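Local coordinates for protein putative esterase/lipase/thioesterase (Silicibacter sp., PDB 2PBL) that is probably a hydrolase of the alpha/beta-hydrolase fold, a putative esterase, lipase or thioesterase acting on ester or thioester bonds, at residues D54-F68 with L85-P99. Residues are numbered along the deposited sequence; the frame is centred on the assembly and turned at random.
Sequences DLFLPEGTPVGLFVF and LAVGALSKGWAVAMP
In this alpha/beta-hydrolase fold, strand 94-99 closes the beta-alpha-beta crossover from strand 64-69 through helix 87-91, and it slots between strands 52-56 and 64-69 of the central mixed sheet. The axis of 94-99 runs at 165° to that of 54-56 (antiparallel) and at 29° to that of 64-68 (parallel). Phe-56 and Val-96 form a hydrogen-bonded antiparallel pair, with Phe-56 N to Val-96 O at 2.9 Å. On the parallel flank Phe-66 N bonds to Ala-95 O, and Phe-66 O takes Ala-97 N at 2.8 Å. The helix packs on the sheet face carrying Phe-56, Phe-66 and Val-96: Ala-89 CB meets Phe-66 CD2 at 3.4 Å, and Leu-90 CD1 touches Phe-56 CB. Ala-86 CB adds a contact to the Phe-56 ring, which also stacks edge-to-face with Phe-31. A Schellman motif ends the helix at Gly-93, whose O accepts Val-63 N at 2.7 Å. With CG anti to its carbonyl carbon (chi1 -68°), Trp-94 brings its indole alongside the backbone of Gly-64 and Leu-65. CE3 comes within 3.3 Å of Gly-64 C, and a CB on Gly-64 would strike Trp-94 CZ3. A serine in place of Trp-94 would probably leave Val-63 without its apolar platform and open a gap beside Gly-64. Val-63 CG2 sits over the five-membered ring of Trp-94, 3.4 Å from its centroid and almost on the ring normal, a CH-pi contact.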
loop_
_atom_site.group_PDB
_atom_site.type_symbol
_atom_site.label_atom_id
_atom_site.label_comp_id
_atom_site.label_asym_id
_atom_site.label_seq_id
_atom_site.Cartn_x
_atom_site.Cartn_y
_atom_site.Cartn_z
ATOM N N ASP A 54 -7.919 8.503 -6.795
ATOM C CA ASP A 54 -8.255 8.255 -8.169
ATOM C C ASP A 54 -9.026 6.919 -8.185
ATOM O O ASP A 54 -8.743 5.988 -7.419
ATOM C CB ASP A 54 -7.023 8.193 -9.051
ATOM C CG ASP A 54 -6.329 9.564 -9.238
ATOM O OD1 ASP A 54 -6.902 10.648 -8.982
ATOM O OD2 ASP A 54 -5.163 9.534 -9.656
ATOM N N LEU A 55 -10.050 6.881 -9.012
ATOM C CA LEU A 55 -10.873 5.707 -9.203
ATOM C C LEU A 55 -10.901 5.343 -10.687
ATOM O O LEU A 55 -11.385 6.112 -11.541
ATOM C CB LEU A 55 -12.273 5.932 -8.670
ATOM C CG LEU A 55 -13.218 4.748 -8.672
ATOM C CD1 LEU A 55 -12.683 3.564 -7.831
ATOM C CD2 LEU A 55 -14.551 5.209 -8.109
ATOM N N PHE A 56 -10.339 4.180 -10.964
ATOM C CA PHE A 56 -10.264 3.629 -12.304
ATOM C C PHE A 56 -11.307 2.532 -12.449
ATOM O O PHE A 56 -11.291 1.535 -11.723
ATOM C CB PHE A 56 -8.850 3.128 -12.629
ATOM C CG PHE A 56 -7.805 4.181 -12.403
ATOM C CD1 PHE A 56 -7.767 5.306 -13.209
ATOM C CD2 PHE A 56 -6.918 4.093 -11.341
ATOM C CE1 PHE A 56 -6.866 6.309 -12.962
ATOM C CE2 PHE A 56 -6.010 5.113 -11.098
ATOM C CZ PHE A 56 -5.983 6.195 -11.915
ATOM N N LEU A 57 -12.174 2.702 -13.444
ATOM C CA LEU A 57 -13.296 1.793 -13.669
ATOM C C LEU A 57 -13.000 0.858 -14.800
ATOM O O LEU A 57 -12.402 1.307 -15.800
ATOM C CB LEU A 57 -14.531 2.594 -14.058
ATOM C CG LEU A 57 -14.927 3.651 -13.033
ATOM C CD1 LEU A 57 -16.015 4.523 -13.542
ATOM C CD2 LEU A 57 -15.323 3.030 -11.705
ATOM N N PRO A 58 -13.431 -0.426 -14.672
ATOM C CA PRO A 58 -13.281 -1.389 -15.739
ATOM C C PRO A 58 -14.360 -1.111 -16.758
ATOM O O PRO A 58 -15.217 -0.262 -16.540
ATOM C CB PRO A 58 -13.551 -2.743 -15.047
ATOM C CG PRO A 58 -14.498 -2.429 -13.981
ATOM C CD PRO A 58 -14.169 -1.010 -13.530
ATOM N N GLU A 59 -14.333 -1.837 -17.863
ATOM C CA GLU A 59 -15.350 -1.616 -18.874
ATOM C C GLU A 59 -16.735 -2.095 -18.478
ATOM O O GLU A 59 -17.710 -1.407 -18.743
ATOM C CB GLU A 59 -14.936 -2.241 -20.193
ATOM C CG GLU A 59 -13.893 -1.447 -20.908
ATOM C CD GLU A 59 -13.755 -1.925 -22.328
ATOM O OE1 GLU A 59 -13.079 -2.935 -22.556
ATOM O OE2 GLU A 59 -14.338 -1.267 -23.188
ATOM N N GLY A 60 -16.864 -3.270 -17.884
ATOM C CA GLY A 60 -18.212 -3.710 -17.477
ATOM C C GLY A 60 -18.550 -3.301 -16.048
ATOM O O GLY A 60 -17.906 -2.432 -15.461
ATOM N N THR A 61 -19.571 -3.932 -15.499
ATOM C CA THR A 61 -19.929 -3.781 -14.083
ATOM C C THR A 61 -18.769 -4.314 -13.223
ATOM O O THR A 61 -18.305 -5.425 -13.416
ATOM C CB THR A 61 -21.168 -4.576 -13.758
ATOM O OG1 THR A 61 -22.265 -4.019 -14.489
ATOM C CG2 THR A 61 -21.472 -4.512 -12.261
ATOM N N PRO A 62 -18.243 -3.490 -12.339
ATOM C CA PRO A 62 -17.118 -3.974 -11.548
ATOM C C PRO A 62 -17.451 -5.202 -10.710
ATOM O O PRO A 62 -18.548 -5.284 -10.147
ATOM C CB PRO A 62 -16.777 -2.755 -10.668
ATOM C CG PRO A 62 -17.329 -1.601 -11.384
ATOM C CD PRO A 62 -18.556 -2.083 -12.050
ATOM N N VAL A 63 -16.533 -6.161 -10.668
ATOM C CA VAL A 63 -16.698 -7.347 -9.852
ATOM C C VAL A 63 -16.378 -7.056 -8.382
ATOM O O VAL A 63 -16.567 -7.926 -7.500
ATOM C CB VAL A 63 -15.783 -8.545 -10.292
ATOM C CG1 VAL A 63 -15.992 -8.903 -11.749
ATOM C CG2 VAL A 63 -14.330 -8.294 -10.010
ATOM N N GLY A 64 -15.836 -5.868 -8.125
ATOM C CA GLY A 64 -15.439 -5.487 -6.805
ATOM C C GLY A 64 -14.459 -4.340 -6.858
ATOM O O GLY A 64 -14.135 -3.809 -7.945
ATOM N N LEU A 65 -13.945 -4.013 -5.672
ATOM C CA LEU A 65 -13.033 -2.900 -5.482
ATOM C C LEU A 65 -11.670 -3.300 -4.983
ATOM O O LEU A 65 -11.545 -4.026 -3.991
ATOM C CB LEU A 65 -13.611 -1.934 -4.440
ATOM C CG LEU A 65 -12.699 -0.828 -3.938
ATOM C CD1 LEU A 65 -12.368 0.164 -5.077
ATOM C CD2 LEU A 65 -13.318 -0.089 -2.786
ATOM N N PHE A 66 -10.641 -2.787 -5.651
ATOM C CA PHE A 66 -9.260 -3.032 -5.260
ATOM C C PHE A 66 -8.644 -1.693 -4.897
ATOM O O PHE A 66 -8.624 -0.799 -5.736
ATOM C CB PHE A 66 -8.491 -3.734 -6.401
ATOM C CG PHE A 66 -6.969 -3.640 -6.323
ATOM C CD1 PHE A 66 -6.276 -3.748 -5.152
ATOM C CD2 PHE A 66 -6.233 -3.555 -7.488
ATOM C CE1 PHE A 66 -4.901 -3.750 -5.153
ATOM C CE2 PHE A 66 -4.871 -3.523 -7.491
ATOM C CZ PHE A 66 -4.204 -3.635 -6.326
ATOM N N VAL A 67 -8.166 -1.556 -3.656
ATOM C CA VAL A 67 -7.487 -0.313 -3.250
ATOM C C VAL A 67 -6.001 -0.556 -3.190
ATOM O O VAL A 67 -5.537 -1.456 -2.472
ATOM C CB VAL A 67 -7.928 0.224 -1.916
ATOM C CG1 VAL A 67 -7.226 1.577 -1.580
ATOM C CG2 VAL A 67 -9.456 0.372 -1.872
ATOM N N PHE A 68 -5.230 0.284 -3.881
ATOM C CA PHE A 68 -3.787 0.199 -3.793
ATOM C C PHE A 68 -3.223 1.419 -3.054
ATOM O O PHE A 68 -3.522 2.547 -3.414
ATOM C CB PHE A 68 -3.149 0.027 -5.151
ATOM C CG PHE A 68 -1.661 0.108 -5.106
ATOM C CD1 PHE A 68 -0.892 -0.999 -4.752
ATOM C CD2 PHE A 68 -1.016 1.318 -5.383
ATOM C CE1 PHE A 68 0.507 -0.894 -4.708
ATOM C CE2 PHE A 68 0.326 1.450 -5.332
ATOM C CZ PHE A 68 1.122 0.326 -5.019
ATOM N N LEU A 85 -0.334 0.828 -12.477
ATOM C CA LEU A 85 -0.388 -0.439 -11.755
ATOM C C LEU A 85 -1.840 -0.980 -11.624
ATOM O O LEU A 85 -2.067 -2.085 -11.124
ATOM C CB LEU A 85 0.293 -0.297 -10.411
ATOM C CG LEU A 85 1.775 0.152 -10.434
ATOM C CD1 LEU A 85 2.325 0.305 -9.032
ATOM C CD2 LEU A 85 2.679 -0.817 -11.252
ATOM N N ALA A 86 -2.814 -0.204 -12.081
ATOM C CA ALA A 86 -4.225 -0.627 -12.063
ATOM C C ALA A 86 -4.574 -1.611 -13.176
ATOM O O ALA A 86 -5.599 -2.316 -13.100
ATOM C CB ALA A 86 -5.130 0.613 -12.169
ATOM N N VAL A 87 -3.700 -1.726 -14.174
ATOM C CA VAL A 87 -4.035 -2.532 -15.369
ATOM C C VAL A 87 -4.443 -4.003 -15.117
ATOM O O VAL A 87 -5.474 -4.455 -15.594
ATOM C CB VAL A 87 -2.866 -2.412 -16.430
ATOM C CG1 VAL A 87 -3.008 -3.442 -17.530
ATOM C CG2 VAL A 87 -2.861 -0.994 -16.993
ATOM N N GLY A 88 -3.665 -4.752 -14.362
ATOM C CA GLY A 88 -3.955 -6.161 -14.186
ATOM C C GLY A 88 -5.316 -6.431 -13.548
ATOM O O GLY A 88 -6.096 -7.250 -14.052
ATOM N N ALA A 89 -5.623 -5.714 -12.465
ATOM C CA ALA A 89 -6.925 -5.887 -11.795
ATOM C C ALA A 89 -8.061 -5.364 -12.648
ATOM O O ALA A 89 -9.115 -5.962 -12.661
ATOM C CB ALA A 89 -6.922 -5.183 -10.437
ATOM N N LEU A 90 -7.856 -4.225 -13.311
ATOM C CA LEU A 90 -8.866 -3.678 -14.221
ATOM C C LEU A 90 -9.252 -4.705 -15.270
ATOM O O LEU A 90 -10.413 -4.874 -15.547
ATOM C CB LEU A 90 -8.371 -2.416 -14.921
ATOM C CG LEU A 90 -8.447 -1.077 -14.200
ATOM C CD1 LEU A 90 -7.749 -0.011 -15.035
ATOM C CD2 LEU A 90 -9.875 -0.686 -13.936
ATOM N N SER A 91 -8.281 -5.415 -15.828
ATOM C CA SER A 91 -8.557 -6.414 -16.857
ATOM C C SER A 91 -9.388 -7.585 -16.341
ATOM O O SER A 91 -10.040 -8.249 -17.132
ATOM C CB SER A 91 -7.271 -6.950 -17.499
ATOM O OG SER A 91 -6.641 -7.871 -16.635
ATOM N N LYS A 92 -9.339 -7.850 -15.026
ATOM C CA LYS A 92 -10.123 -8.911 -14.404
ATOM C C LYS A 92 -11.506 -8.387 -13.940
ATOM O O LYS A 92 -12.303 -9.138 -13.377
ATOM C CB LYS A 92 -9.352 -9.548 -13.243
ATOM C CG LYS A 92 -8.122 -10.370 -13.694
ATOM C CD LYS A 92 -7.572 -11.226 -12.557
ATOM C CE LYS A 92 -8.358 -12.514 -12.259
ATOM N NZ LYS A 92 -7.874 -13.237 -11.001
ATOM N N GLY A 93 -11.785 -7.103 -14.181
ATOM C CA GLY A 93 -13.078 -6.517 -13.861
ATOM C C GLY A 93 -13.216 -5.786 -12.539
ATOM O O GLY A 93 -14.326 -5.458 -12.150
ATOM N N TRP A 94 -12.096 -5.509 -11.867
ATOM C CA TRP A 94 -12.108 -4.767 -10.612
ATOM C C TRP A 94 -11.996 -3.276 -10.861
ATOM O O TRP A 94 -11.261 -2.836 -11.756
ATOM C CB TRP A 94 -10.904 -5.174 -9.763
ATOM C CG TRP A 94 -11.016 -6.570 -9.286
ATOM C CD1 TRP A 94 -10.792 -7.685 -10.013
ATOM C CD2 TRP A 94 -11.451 -7.003 -8.002
ATOM N NE1 TRP A 94 -11.033 -8.805 -9.271
ATOM C CE2 TRP A 94 -11.426 -8.421 -8.015
ATOM C CE3 TRP A 94 -11.829 -6.339 -6.823
ATOM C CZ2 TRP A 94 -11.806 -9.185 -6.918
ATOM C CZ3 TRP A 94 -12.180 -7.101 -5.728
ATOM C CH2 TRP A 94 -12.189 -8.505 -5.779
ATOM N N ALA A 95 -12.717 -2.494 -10.070
ATOM C CA ALA A 95 -12.485 -1.043 -10.057
ATOM C C ALA A 95 -11.265 -0.864 -9.176
ATOM O O ALA A 95 -11.035 -1.639 -8.265
ATOM C CB ALA A 95 -13.651 -0.279 -9.495
ATOM N N VAL A 96 -10.465 0.152 -9.427
ATOM C CA VAL A 96 -9.247 0.312 -8.656
ATOM C C VAL A 96 -9.106 1.709 -8.065
ATOM O O VAL A 96 -9.104 2.698 -8.792
ATOM C CB VAL A 96 -8.001 -0.028 -9.552
ATOM C CG1 VAL A 96 -6.702 0.204 -8.792
ATOM C CG2 VAL A 96 -8.104 -1.463 -10.053
ATOM N N ALA A 97 -8.970 1.788 -6.737
ATOM C CA ALA A 97 -8.826 3.059 -6.083
ATOM C C ALA A 97 -7.400 3.250 -5.614
ATOM O O ALA A 97 -6.824 2.326 -5.046
ATOM C CB ALA A 97 -9.802 3.165 -4.871
HETATM N N MSE A 98 -6.893 4.471 -5.711
HETATM C CA MSE A 98 -5.561 4.810 -5.250
HETATM C C MSE A 98 -5.538 6.117 -4.466
HETATM O O MSE A 98 -5.626 7.172 -5.024
HETATM C CB MSE A 98 -4.581 4.866 -6.416
HETATM C CG MSE A 98 -4.254 3.485 -6.912
HETATM SE SE MSE A 98 -2.937 3.520 -8.372
HETATM C CE MSE A 98 -2.777 1.674 -8.744
ATOM N N PRO A 99 -5.428 6.043 -3.128
ATOM C CA PRO A 99 -5.426 7.345 -2.469
ATOM C C PRO A 99 -4.055 7.965 -2.289
ATOM O O PRO A 99 -3.004 7.273 -2.310
ATOM C CB PRO A 99 -5.960 6.998 -1.074
ATOM C CG PRO A 99 -5.382 5.674 -0.839
ATOM C CD PRO A 99 -5.422 4.942 -2.158
HETATM O O HOH W 1 -12.028 -3.611 -18.063
HETATM O O HOH W 2 -16.261 -6.043 -14.999
HETATM O O HOH W 3 -2.029 5.022 -3.522
#